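Local coordinates for protein aldehyde dehydrogenase (PDB 5J6B) that probably oxidises aldehydes to carboxylic acids with a nicotinamide cofactor, and is captured here with NADPH bound, at residues 33-38 and 322-327; 259-264 and 296-301; 272-277 and 307-312; 312-317 and 371-376; 336-341 and 365-370. All coordinates share one frame; numbering follows the deposited sequence.

Contact 1: residues 33-38 and 322-327; sequences DKYTGK and MGDPKD
Y35 contributes the largest share of the surface buried between 33-38 and 322-327, and its ring lies broadside against D324. The CA of D324 stands over one face of the ring in a CH-pi contact, 3.7 Å from the ring centroid and 14° off the normal. Its carboxylate extends across the neighbouring rim, with CG 3.4 Å from Y35 CE2, and the ring and carboxylate planes are inclined by 30°. P325 meets the root of the same ring obliquely, its CD 3.6 Å from Y35 CG.

Beside this overlap K326 and D33 approach from opposite directions. The lysine chain runs extended and then bends at its last torsion (chi4 64°), bringing NZ 2.8 Å from OD2 of D33 on the syn side of the carboxylate. The other oxygen, OD1, is occupied by its own loop, accepting from the backbone N of Y35 at 2.7 Å and from that of T36. Both oxygens of D33 are therefore engaged, which should fix the carboxylate's rotation and probably favours its charged form. A long salt bridge from K326 NZ to D324 OD1 completes a three-residue network. Helix 88-99 packs on D33, P325 and K326. The arrangement is that of two loops, each shaped by its own Asx turn (at D33, and at D324 within a type I beta turn), joined by the salt bridge and the tyrosine packing.

Contact 2: residues 259-264 and 296-301; sequences GGNAAA and VQRIIA
R298 takes hold of the backbone carbonyl of N261 at the start of a parallel strand pair, the two strands of the beta-alpha-beta unit 263-266, 274-286, 298-302. The grip is side-on: NE lies 2.9 Å from N261 O, nearly in line with the carbonyl, and NH2 reaches the same oxygen at a longer 3.3 Å. That oxygen sits in the guanidinium plane, while A263 CB covers one face of the group and N261 ND2 the opposite face. The amide and guanidinium planes are only 20° apart, so the asparagine side chain lies nearly flat over the arginine. A bend at chi3 (-77°) turns the arginine head back toward 259-264.

Next to it the backbones pair. A262 O receives two donors, Q297 N at 2.8 Å and R298 N; farther along, A264 N donates to R298 O and I300 N to A264 O, giving the parallel register of A263 with R298 and A264 with I299.

The second shell holds these groups in place. The arginine's NH1 and NH2 also donate to the carbonyls of R407 and V408, and N261 is held by S411 and the carbonyl of Y384. Q297, whose amide is bound by K386 O and A388 N, lays OE1 3.5 Å from N261 CB. The segment begins at G259, which touches the NADPH, so the residues leading into the pairing border the cofactor pocket. A water donates to N261 OD1 at 3.0 Å and accepts a weak bond from R298 NH2 at 3.4 Å.

Contact 3: residues 272-277 and 307-312; sequences EVLDYV and DALREK
Two helices of the alpha/beta fold, 274-286 and 303-319, meet here near the N-terminal end of the first, where L274 and D275 of its opening turn face A308, L309 and K312. Strand 298-302 lies between these helices in the chain. L274 is the central apolar group, and its two methyls divide the work. CD1 presses on A308 CB at 3.6 Å, whereas CD2 meets L309 CD1 at 3.9 Å, the two leucine side chains crossing at about a right angle. V277, one turn on, adds CG1 against that same L309 methyl at 4.1 Å, so L309 CD1 touches both residues. L309 reaches them because its CG is anti to the backbone N (chi1 -180°), which swings the branch toward 272-277.

K312 combines apolar and charged contact. Its chain passes alongside L274, with CD 4.0 Å from L274 CB, and the last torsion (chi4 -58°) then bends NZ toward D275. The salt bridge K312 NZ to D275 OD1 spans 3.1 Å. The ammonium approaches on the syn side but 34° out of the carboxylate plane, and the two side chains cross at about a right angle. It lies at the more exposed margin of the contact, beside the leucine and valine packing.

Beyond the segments, L309 also packs on V278 and L281 farther along helix 274-286, which extends the apolar seam. Y276 is turned elsewhere, toward F420 of strand 416-420 and to R483 and R485 of a second subunit.

Contact 4: residues 312-317 and 371-376; sequences KLIAKT and ATLLEG
L373 points its side chain from strand 372-375 into the flank of helix 312-317, where L313 and I314 receive it. The helix and strand segments run roughly antiparallel (153° between their directions), the axes approaching to 8.9 Å. L373 has CG anti to its N (chi1 -176°), which extends the branch toward the helix. Both of its methyls touch L313 CD2, with CD1 4.0 Å from that atom, and L373 CD2 also meets I314 CG1 at 3.9 Å. In both pairs the side chains cross at about a right angle.

T317 contributes at the other end. The rotation about its first bond (chi1 -62°) sends CG2 outward to the strand, 3.4 Å from A371 O, and keeps OG1 next to the helix backbone. There OG1 donates to L313 O at 2.8 Å, from above the carbonyl plane, while T317 N reaches the same oxygen from the opposite face. The hydroxyl is thus engaged by its own helix, and Y286 adds a weak bond to it.

A water links the segments close by, 3.1 Å from T317 O and 2.8 Å from A371 O. The neighbouring strand 357-360 borders the same packing, with V359 against L373 and A360 against T317. With no direct hydrogen bond between the segments, helix and sheet are joined here by apolar contact among L313, I314 and L373, by the T317 methyl against the A371 carbonyl, and by one water bridge. The water donates to both carbonyl oxygens, linking two acceptors that could not pair directly.

Contact 5: residues 336-341 and 365-370; sequences ISESEA and DGAMFE
A341 and the G366-A367 corner meet where helix 338-353 sets its first turn on a beta hairpin, whose type II' turn runs from D365 to M368 and links strand 364-365 to strand 368-375.

Van der Waals contacts dominate. A341 CB reaches the hairpin backbone, 3.4 Å from G366 O and 4.1 Å from A367 CA. A367 CB touches the helix start, 4.0 Å from S337 C. E338 lies alongside the turn with its aliphatic part: CG is 3.9 Å from A367 N, and CD is 4.0 Å from G366 CA. The positive phi of G366 (65°) fits a glycine at this corner of the turn.

No hydrogen bond crosses between the segments; those noted here lie within each. In the hairpin, D365 and M368 pair through both backbone bonds, D365 N to M368 O and M368 N to D365 O. At the helix start S337 holds the N-cap position, and its OG is hydrogen-bonded to the hydroxyl of S339 at 3.1 Å.

The aromatic contribution comes from F369, which also packs on L344, A345 and M348 of the same helix. Its CG lies anti to the backbone N (chi1 -155°), directing the ring at the helix. The carbonyl of A341 meets that ring at its edge, in the ring plane, with O 3.8 Å from F369 CE1.

In the fold
Contacts 2, 3 and 4 touch one another, contact 5 continues from contact 4 along strand 368-375, and contact 1 touches contact 5. The first three converge on helix 303-319: A301 meets L309, I299 CD1 lies 3.5 Å from L313 CD2, and R310 NH2 bridges to E375 OE1 at 2.9 Å, with K312 belonging to both contacts 3 and 4. At the other end M322 CG reaches M368 CE at 3.5 Å to join contact 1 to contact 5. Centres of contacts 1 and 3 lie 32 Å apart. NADPH touches G259 of contact 2, whereas the side chain of S337 in contact 5 stays about 9 Å away.

Contact 1: residues 33-38 and 322-327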
# COMPACT_ATOMS: atom_id res chain seq x y z
N ASP A 33 19.51 34.66 -26.62
CA ASP A 33 20.04 34.87 -25.28
C ASP A 33 19.16 35.89 -24.57
O ASP A 33 19.07 37.05 -24.98
CB ASP A 33 21.49 35.38 -25.37
CG ASP A 33 22.15 35.52 -24.01
OD1 ASP A 33 21.56 36.16 -23.11
OD2 ASP A 33 23.28 35.00 -23.85
N LYS A 34 18.51 35.46 -23.48
CA LYS A 34 17.54 36.34 -22.84
C LYS A 34 18.20 37.50 -22.10
O LYS A 34 17.49 38.42 -21.68
CB LYS A 34 16.63 35.53 -21.91
CG LYS A 34 15.82 34.45 -22.63
CD LYS A 34 14.94 35.03 -23.76
CE LYS A 34 14.23 33.92 -24.55
NZ LYS A 34 15.17 32.82 -24.97
N TYR A 35 19.52 37.51 -21.95
CA TYR A 35 20.15 38.68 -21.35
C TYR A 35 20.62 39.69 -22.41
O TYR A 35 20.38 40.89 -22.28
CB TYR A 35 21.32 38.25 -20.46
CG TYR A 35 22.03 39.42 -19.81
CD1 TYR A 35 21.38 40.22 -18.89
CD2 TYR A 35 23.36 39.71 -20.12
CE1 TYR A 35 22.01 41.28 -18.29
CE2 TYR A 35 24.01 40.78 -19.53
CZ TYR A 35 23.33 41.56 -18.62
OH TYR A 35 23.96 42.63 -18.03
N THR A 36 21.29 39.21 -23.46
CA THR A 36 21.81 40.10 -24.48
C THR A 36 20.82 40.41 -25.59
O THR A 36 21.07 41.33 -26.38
CB THR A 36 23.06 39.49 -25.13
OG1 THR A 36 22.67 38.36 -25.93
CG2 THR A 36 24.06 39.04 -24.06
N GLY A 37 19.71 39.68 -25.68
CA GLY A 37 18.77 39.82 -26.78
C GLY A 37 19.24 39.24 -28.10
O GLY A 37 18.44 39.14 -29.04
N LYS A 38 20.50 38.85 -28.20
CA LYS A 38 21.07 38.39 -29.46
C LYS A 38 20.64 36.95 -29.74
O LYS A 38 20.53 36.13 -28.82
CB LYS A 38 22.59 38.50 -29.37
CG LYS A 38 23.31 38.53 -30.67
CD LYS A 38 24.77 38.74 -30.38
CE LYS A 38 25.63 38.42 -31.57
NZ LYS A 38 27.04 38.46 -31.15
N MET A 322 21.96 41.88 -9.03
CA MET A 322 21.28 41.79 -10.31
C MET A 322 22.30 41.96 -11.44
O MET A 322 23.21 42.78 -11.32
CB MET A 322 20.18 42.86 -10.41
CG MET A 322 19.32 42.78 -11.65
SD MET A 322 18.04 44.07 -11.73
CE MET A 322 19.02 45.57 -11.66
N GLY A 323 22.15 41.20 -12.51
CA GLY A 323 23.08 41.40 -13.63
C GLY A 323 23.08 40.21 -14.59
O GLY A 323 22.09 39.48 -14.70
N ASP A 324 24.20 40.06 -15.28
CA ASP A 324 24.37 39.01 -16.28
C ASP A 324 24.23 37.64 -15.60
O ASP A 324 24.98 37.35 -14.67
CB ASP A 324 25.74 39.15 -16.95
CG ASP A 324 25.87 38.31 -18.23
OD1 ASP A 324 25.18 37.28 -18.35
OD2 ASP A 324 26.70 38.67 -19.11
N PRO A 325 23.29 36.80 -16.03
CA PRO A 325 23.17 35.46 -15.43
C PRO A 325 24.38 34.57 -15.65
O PRO A 325 24.56 33.59 -14.92
CB PRO A 325 21.92 34.88 -16.10
CG PRO A 325 21.84 35.59 -17.41
CD PRO A 325 22.36 36.99 -17.16
N LYS A 326 25.24 34.88 -16.62
CA LYS A 326 26.49 34.15 -16.76
C LYS A 326 27.46 34.45 -15.63
O LYS A 326 28.38 33.67 -15.38
CB LYS A 326 27.12 34.46 -18.11
CG LYS A 326 26.20 34.15 -19.29
CD LYS A 326 26.81 34.61 -20.61
CE LYS A 326 25.78 34.53 -21.74
NZ LYS A 326 24.63 35.47 -21.50
N ASP A 327 27.29 35.58 -14.94
CA ASP A 327 28.14 35.92 -13.81
C ASP A 327 27.69 35.12 -12.59
O ASP A 327 26.53 35.24 -12.19
CB ASP A 327 28.06 37.44 -13.56
CG ASP A 327 28.94 37.91 -12.40
OD1 ASP A 327 29.56 37.08 -11.71
OD2 ASP A 327 28.99 39.14 -12.17

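Contact 2: residues 259-264 and 296-301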
# COMPACT_ATOMS: atom_id res chain seq x y z
N GLY A 259 0.03 27.92 -12.23
CA GLY A 259 0.73 28.81 -11.33
C GLY A 259 -0.10 29.33 -10.17
O GLY A 259 -1.15 28.77 -9.85
N GLY A 260 0.36 30.40 -9.52
CA GLY A 260 -0.36 30.93 -8.38
C GLY A 260 0.38 32.11 -7.78
O GLY A 260 1.38 32.58 -8.33
N ASN A 261 -0.12 32.59 -6.63
CA ASN A 261 0.49 33.72 -5.93
C ASN A 261 0.85 33.28 -4.50
O ASN A 261 0.30 33.77 -3.52
CB ASN A 261 -0.45 34.97 -5.95
CG ASN A 261 -1.83 34.73 -5.34
OD1 ASN A 261 -2.29 33.59 -5.20
ND2 ASN A 261 -2.50 35.81 -4.99
N ALA A 262 1.82 32.37 -4.41
CA ALA A 262 2.06 31.63 -3.18
C ALA A 262 2.42 32.56 -2.02
O ALA A 262 3.09 33.59 -2.19
CB ALA A 262 3.19 30.61 -3.36
N ALA A 263 1.98 32.16 -0.84
CA ALA A 263 2.17 32.91 0.39
C ALA A 263 2.99 32.10 1.39
O ALA A 263 2.96 30.85 1.39
CB ALA A 263 0.82 33.29 1.03
N ALA A 264 3.71 32.82 2.25
CA ALA A 264 4.44 32.25 3.37
C ALA A 264 4.01 33.00 4.63
O ALA A 264 4.03 34.23 4.64
CB ALA A 264 5.96 32.35 3.18
N VAL A 296 7.63 32.73 -3.80
CA VAL A 296 6.98 33.49 -2.73
C VAL A 296 6.52 34.82 -3.29
O VAL A 296 7.34 35.65 -3.72
CB VAL A 296 7.92 33.68 -1.53
CG1 VAL A 296 7.30 34.65 -0.52
CG2 VAL A 296 8.22 32.35 -0.85
N GLN A 297 5.21 35.05 -3.31
CA GLN A 297 4.71 36.36 -3.72
C GLN A 297 4.19 37.19 -2.56
O GLN A 297 4.29 38.42 -2.60
CB GLN A 297 3.60 36.20 -4.76
CG GLN A 297 3.09 37.53 -5.36
CD GLN A 297 2.19 37.31 -6.56
OE1 GLN A 297 2.41 36.39 -7.34
NE2 GLN A 297 1.15 38.12 -6.68
N ARG A 298 3.66 36.54 -1.52
CA ARG A 298 3.05 37.23 -0.39
C ARG A 298 3.68 36.73 0.91
O ARG A 298 3.75 35.53 1.14
CB ARG A 298 1.54 36.99 -0.37
CG ARG A 298 0.83 37.41 -1.67
CD ARG A 298 -0.67 37.11 -1.57
NE ARG A 298 -0.96 35.68 -1.74
CZ ARG A 298 -1.94 35.03 -1.10
NH1 ARG A 298 -2.70 35.67 -0.22
NH2 ARG A 298 -2.14 33.73 -1.34
N ILE A 299 4.13 37.66 1.74
CA ILE A 299 4.70 37.32 3.04
C ILE A 299 3.77 37.88 4.11
O ILE A 299 3.52 39.09 4.14
CB ILE A 299 6.12 37.89 3.21
CG1 ILE A 299 7.03 37.37 2.08
CG2 ILE A 299 6.66 37.54 4.60
CD1 ILE A 299 8.33 38.15 1.93
N ILE A 300 3.29 37.00 4.98
CA ILE A 300 2.28 37.31 6.00
C ILE A 300 2.95 37.06 7.35
O ILE A 300 3.08 35.91 7.78
CB ILE A 300 1.02 36.46 5.82
CG1 ILE A 300 0.45 36.63 4.41
CG2 ILE A 300 -0.03 36.79 6.89
CD1 ILE A 300 -0.55 35.54 3.99
N ALA A 301 3.38 38.13 8.02
CA ALA A 301 4.25 38.03 9.18
C ALA A 301 3.56 38.52 10.44
O ALA A 301 2.89 39.56 10.43
CB ALA A 301 5.54 38.83 8.97
O HOH W 1 -1.67 31.23 -3.54

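Contact 3: residues 272-277 and 307-312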
# COMPACT_ATOMS: atom_id res chain seq x y z
N GLU A 272 13.93 33.93 17.25
CA GLU A 272 15.29 33.40 17.35
C GLU A 272 15.82 32.85 16.03
O GLU A 272 17.03 32.66 15.89
CB GLU A 272 15.35 32.32 18.43
N VAL A 273 14.95 32.60 15.05
CA VAL A 273 15.40 32.01 13.79
C VAL A 273 15.11 32.93 12.60
O VAL A 273 15.02 32.46 11.47
CB VAL A 273 14.77 30.62 13.57
CG1 VAL A 273 15.30 29.62 14.61
CG2 VAL A 273 13.24 30.72 13.61
N LEU A 274 14.99 34.24 12.84
CA LEU A 274 14.58 35.14 11.76
C LEU A 274 15.61 35.20 10.63
O LEU A 274 15.23 35.38 9.47
CB LEU A 274 14.32 36.55 12.32
CG LEU A 274 12.99 36.75 13.05
CD1 LEU A 274 12.84 38.20 13.48
CD2 LEU A 274 11.79 36.34 12.18
N ASP A 275 16.90 35.04 10.92
CA ASP A 275 17.87 35.08 9.83
C ASP A 275 17.66 33.92 8.86
O ASP A 275 17.80 34.09 7.64
CB ASP A 275 19.30 35.08 10.37
CG ASP A 275 19.71 36.43 10.87
OD1 ASP A 275 19.13 37.44 10.43
OD2 ASP A 275 20.62 36.49 11.72
N TYR A 276 17.33 32.74 9.38
CA TYR A 276 17.01 31.61 8.51
C TYR A 276 15.72 31.87 7.73
O TYR A 276 15.66 31.60 6.52
CB TYR A 276 16.88 30.32 9.33
CG TYR A 276 16.11 29.26 8.58
CD1 TYR A 276 16.72 28.50 7.59
CD2 TYR A 276 14.75 29.03 8.84
CE1 TYR A 276 16.02 27.54 6.88
CE2 TYR A 276 14.03 28.06 8.12
CZ TYR A 276 14.68 27.33 7.14
OH TYR A 276 13.99 26.38 6.42
N VAL A 277 14.69 32.39 8.40
CA VAL A 277 13.43 32.68 7.72
C VAL A 277 13.65 33.68 6.59
O VAL A 277 13.16 33.49 5.47
CB VAL A 277 12.40 33.19 8.74
CG1 VAL A 277 11.10 33.62 8.04
CG2 VAL A 277 12.12 32.11 9.78
N ASP A 307 8.58 43.88 12.85
CA ASP A 307 9.58 44.93 12.67
C ASP A 307 10.97 44.35 12.46
O ASP A 307 11.72 44.83 11.61
CB ASP A 307 9.57 45.87 13.88
CG ASP A 307 8.30 46.68 14.00
OD1 ASP A 307 7.58 46.84 12.99
OD2 ASP A 307 8.03 47.16 15.11
N ALA A 308 11.32 43.31 13.23
CA ALA A 308 12.64 42.71 13.06
C ALA A 308 12.76 42.01 11.71
O ALA A 308 13.77 42.14 11.01
CB ALA A 308 12.93 41.75 14.22
N LEU A 309 11.71 41.27 11.31
CA LEU A 309 11.71 40.60 10.00
C LEU A 309 11.80 41.61 8.87
O LEU A 309 12.54 41.39 7.89
CB LEU A 309 10.45 39.76 9.84
CG LEU A 309 10.35 39.01 8.51
CD1 LEU A 309 11.04 37.66 8.62
CD2 LEU A 309 8.93 38.83 8.04
N ARG A 310 11.06 42.72 8.98
CA ARG A 310 11.03 43.73 7.93
C ARG A 310 12.41 44.34 7.70
O ARG A 310 12.84 44.51 6.55
CB ARG A 310 10.01 44.81 8.29
CG ARG A 310 9.93 45.98 7.31
CD ARG A 310 9.33 47.21 8.00
NE ARG A 310 8.88 48.22 7.05
CZ ARG A 310 9.59 49.28 6.68
NH1 ARG A 310 10.81 49.48 7.16
NH2 ARG A 310 9.08 50.14 5.81
N GLU A 311 13.11 44.69 8.78
CA GLU A 311 14.43 45.27 8.65
C GLU A 311 15.40 44.28 8.02
O GLU A 311 16.16 44.64 7.11
CB GLU A 311 14.95 45.74 10.01
CG GLU A 311 16.37 46.27 9.97
CD GLU A 311 16.82 46.81 11.32
OE1 GLU A 311 16.99 46.00 12.26
OE2 GLU A 311 17.01 48.04 11.44
N LYS A 312 15.39 43.03 8.48
CA LYS A 312 16.27 42.02 7.92
C LYS A 312 15.93 41.72 6.46
O LYS A 312 16.82 41.45 5.64
CB LYS A 312 16.21 40.73 8.75
CG LYS A 312 16.95 40.77 10.09
CD LYS A 312 16.44 39.62 11.01
CE LYS A 312 17.02 39.72 12.42
NZ LYS A 312 18.52 39.70 12.41

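Contact 4: residues 312-317 and 371-376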
# COMPACT_ATOMS: atom_id res chain seq x y z
N LYS A 312 15.39 43.03 8.48
CA LYS A 312 16.27 42.02 7.92
C LYS A 312 15.93 41.72 6.46
O LYS A 312 16.82 41.45 5.64
CB LYS A 312 16.21 40.73 8.75
CG LYS A 312 16.95 40.77 10.09
CD LYS A 312 16.44 39.62 11.01
CE LYS A 312 17.02 39.72 12.42
NZ LYS A 312 18.52 39.70 12.41
N LEU A 313 14.64 41.74 6.12
CA LEU A 313 14.24 41.39 4.76
C LEU A 313 14.58 42.50 3.78
O LEU A 313 15.03 42.23 2.66
CB LEU A 313 12.74 41.08 4.72
CG LEU A 313 12.27 40.35 3.46
CD1 LEU A 313 13.05 39.06 3.29
CD2 LEU A 313 10.79 40.08 3.55
N ILE A 314 14.39 43.75 4.19
CA ILE A 314 14.82 44.88 3.37
C ILE A 314 16.32 44.79 3.11
O ILE A 314 16.78 44.91 1.97
CB ILE A 314 14.44 46.21 4.03
CG1 ILE A 314 12.91 46.40 3.97
CG2 ILE A 314 15.18 47.37 3.35
CD1 ILE A 314 12.36 47.44 4.94
N ALA A 315 17.11 44.55 4.16
CA ALA A 315 18.55 44.45 3.98
C ALA A 315 18.92 43.28 3.08
O ALA A 315 19.77 43.42 2.19
CB ALA A 315 19.25 44.33 5.34
N LYS A 316 18.29 42.12 3.28
CA LYS A 316 18.58 40.96 2.45
C LYS A 316 18.19 41.21 1.00
O LYS A 316 18.94 40.86 0.07
CB LYS A 316 17.86 39.73 2.98
CG LYS A 316 18.15 38.44 2.22
CD LYS A 316 19.57 37.97 2.46
CE LYS A 316 19.87 36.72 1.63
NZ LYS A 316 21.29 36.30 1.77
N THR A 317 17.02 41.81 0.78
CA THR A 317 16.56 42.11 -0.58
C THR A 317 17.52 43.06 -1.28
O THR A 317 17.90 42.85 -2.44
CB THR A 317 15.14 42.68 -0.52
OG1 THR A 317 14.26 41.69 0.04
CG2 THR A 317 14.62 43.06 -1.90
N ALA A 371 15.14 42.87 -7.51
CA ALA A 371 14.41 42.25 -6.41
C ALA A 371 13.75 43.35 -5.59
O ALA A 371 14.42 44.26 -5.12
CB ALA A 371 15.34 41.41 -5.54
N THR A 372 12.42 43.27 -5.42
CA THR A 372 11.65 44.38 -4.91
C THR A 372 10.73 43.89 -3.80
O THR A 372 10.18 42.79 -3.88
CB THR A 372 10.83 45.03 -6.03
OG1 THR A 372 11.72 45.49 -7.07
CG2 THR A 372 10.02 46.20 -5.51
N LEU A 373 10.60 44.71 -2.76
CA LEU A 373 9.71 44.42 -1.64
C LEU A 373 8.77 45.59 -1.44
O LEU A 373 9.19 46.75 -1.48
CB LEU A 373 10.52 44.15 -0.36
CG LEU A 373 9.74 43.74 0.90
CD1 LEU A 373 9.19 42.34 0.72
CD2 LEU A 373 10.65 43.82 2.10
N LEU A 374 7.48 45.29 -1.22
CA LEU A 374 6.48 46.33 -1.01
C LEU A 374 5.72 46.06 0.28
O LEU A 374 5.55 44.92 0.70
CB LEU A 374 5.49 46.43 -2.18
CG LEU A 374 6.07 46.96 -3.49
CD1 LEU A 374 6.46 45.82 -4.39
CD2 LEU A 374 5.06 47.86 -4.17
N GLU A 375 5.26 47.15 0.88
CA GLU A 375 4.31 47.11 1.99
C GLU A 375 3.04 47.82 1.57
O GLU A 375 3.04 48.65 0.65
CB GLU A 375 4.88 47.80 3.24
CG GLU A 375 5.74 46.93 4.13
CD GLU A 375 6.17 47.67 5.39
OE1 GLU A 375 6.47 48.88 5.28
OE2 GLU A 375 6.18 47.07 6.49
N GLY A 376 1.94 47.49 2.25
CA GLY A 376 0.70 48.20 2.06
C GLY A 376 -0.01 47.97 0.75
O GLY A 376 -0.81 48.81 0.33
O HOH W 2 17.12 44.77 -4.76

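Contact 5: residues 336-341 and 365-370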
# COMPACT_ATOMS: atom_id res chain seq x y z
N ILE A 336 11.96 37.17 -18.48
CA ILE A 336 11.97 36.48 -19.77
C ILE A 336 11.81 37.42 -20.96
O ILE A 336 12.24 37.08 -22.07
CB ILE A 336 10.88 35.39 -19.78
CG1 ILE A 336 11.05 34.46 -20.99
CG2 ILE A 336 9.49 36.03 -19.78
CD1 ILE A 336 12.41 33.76 -21.03
N SER A 337 11.23 38.60 -20.77
CA SER A 337 11.13 39.59 -21.84
C SER A 337 10.84 40.96 -21.25
O SER A 337 10.40 41.08 -20.10
CB SER A 337 10.03 39.22 -22.85
OG SER A 337 8.74 39.35 -22.27
N GLU A 338 11.09 42.00 -22.06
CA GLU A 338 10.77 43.36 -21.63
C GLU A 338 9.28 43.54 -21.39
O GLU A 338 8.88 44.24 -20.45
CB GLU A 338 11.25 44.37 -22.67
CG GLU A 338 12.75 44.35 -22.89
CD GLU A 338 13.28 45.65 -23.45
OE1 GLU A 338 12.47 46.59 -23.66
OE2 GLU A 338 14.51 45.74 -23.67
N SER A 339 8.44 42.94 -22.23
CA SER A 339 7.00 43.12 -22.08
C SER A 339 6.51 42.53 -20.76
O SER A 339 5.62 43.09 -20.11
CB SER A 339 6.25 42.51 -23.26
OG SER A 339 6.46 41.11 -23.32
N GLU A 340 7.11 41.42 -20.32
CA GLU A 340 6.72 40.83 -19.04
C GLU A 340 7.14 41.70 -17.87
O GLU A 340 6.38 41.88 -16.91
CB GLU A 340 7.30 39.42 -18.92
CG GLU A 340 6.49 38.37 -19.66
CD GLU A 340 5.05 38.33 -19.17
OE1 GLU A 340 4.82 37.78 -18.08
OE2 GLU A 340 4.17 38.87 -19.86
N ALA A 341 8.36 42.25 -17.92
CA ALA A 341 8.77 43.24 -16.93
C ALA A 341 7.83 44.44 -16.93
O ALA A 341 7.47 44.96 -15.87
CB ALA A 341 10.21 43.68 -17.18
N ASP A 365 14.69 48.25 -15.58
CA ASP A 365 15.42 48.76 -16.75
C ASP A 365 15.39 47.68 -17.82
O ASP A 365 16.14 46.70 -17.76
CB ASP A 365 16.85 49.14 -16.37
CG ASP A 365 17.65 49.65 -17.55
OD1 ASP A 365 17.04 50.18 -18.50
OD2 ASP A 365 18.89 49.52 -17.53
N GLY A 366 14.52 47.87 -18.82
CA GLY A 366 14.33 46.82 -19.81
C GLY A 366 13.72 45.60 -19.14
O GLY A 366 12.69 45.68 -18.46
N ALA A 367 14.37 44.45 -19.32
CA ALA A 367 13.95 43.21 -18.68
C ALA A 367 14.60 43.00 -17.31
O ALA A 367 14.30 42.00 -16.64
CB ALA A 367 14.27 42.03 -19.60
N MET A 368 15.48 43.91 -16.89
CA MET A 368 16.20 43.81 -15.62
C MET A 368 15.35 44.45 -14.53
O MET A 368 15.32 45.68 -14.38
CB MET A 368 17.58 44.46 -15.71
CG MET A 368 18.50 43.90 -16.80
SD MET A 368 18.74 42.11 -16.72
CE MET A 368 19.28 41.90 -15.02
N PHE A 369 14.66 43.61 -13.77
CA PHE A 369 13.77 44.00 -12.68
C PHE A 369 14.47 43.69 -11.37
O PHE A 369 14.78 42.52 -11.10
CB PHE A 369 12.43 43.25 -12.80
CG PHE A 369 11.24 43.95 -12.16
CD1 PHE A 369 10.08 44.19 -12.91
CD2 PHE A 369 11.25 44.33 -10.82
CE1 PHE A 369 8.97 44.81 -12.34
CE2 PHE A 369 10.14 44.96 -10.25
CZ PHE A 369 8.99 45.20 -11.01
N GLU A 370 14.76 44.72 -10.58
CA GLU A 370 15.35 44.55 -9.26
C GLU A 370 14.49 43.66 -8.37
O GLU A 370 13.26 43.69 -8.44
CB GLU A 370 15.49 45.89 -8.55
CG GLU A 370 16.82 46.58 -8.68
CD GLU A 370 16.92 47.78 -7.76
OE1 GLU A 370 15.92 48.52 -7.59
OE2 GLU A 370 18.01 47.98 -7.17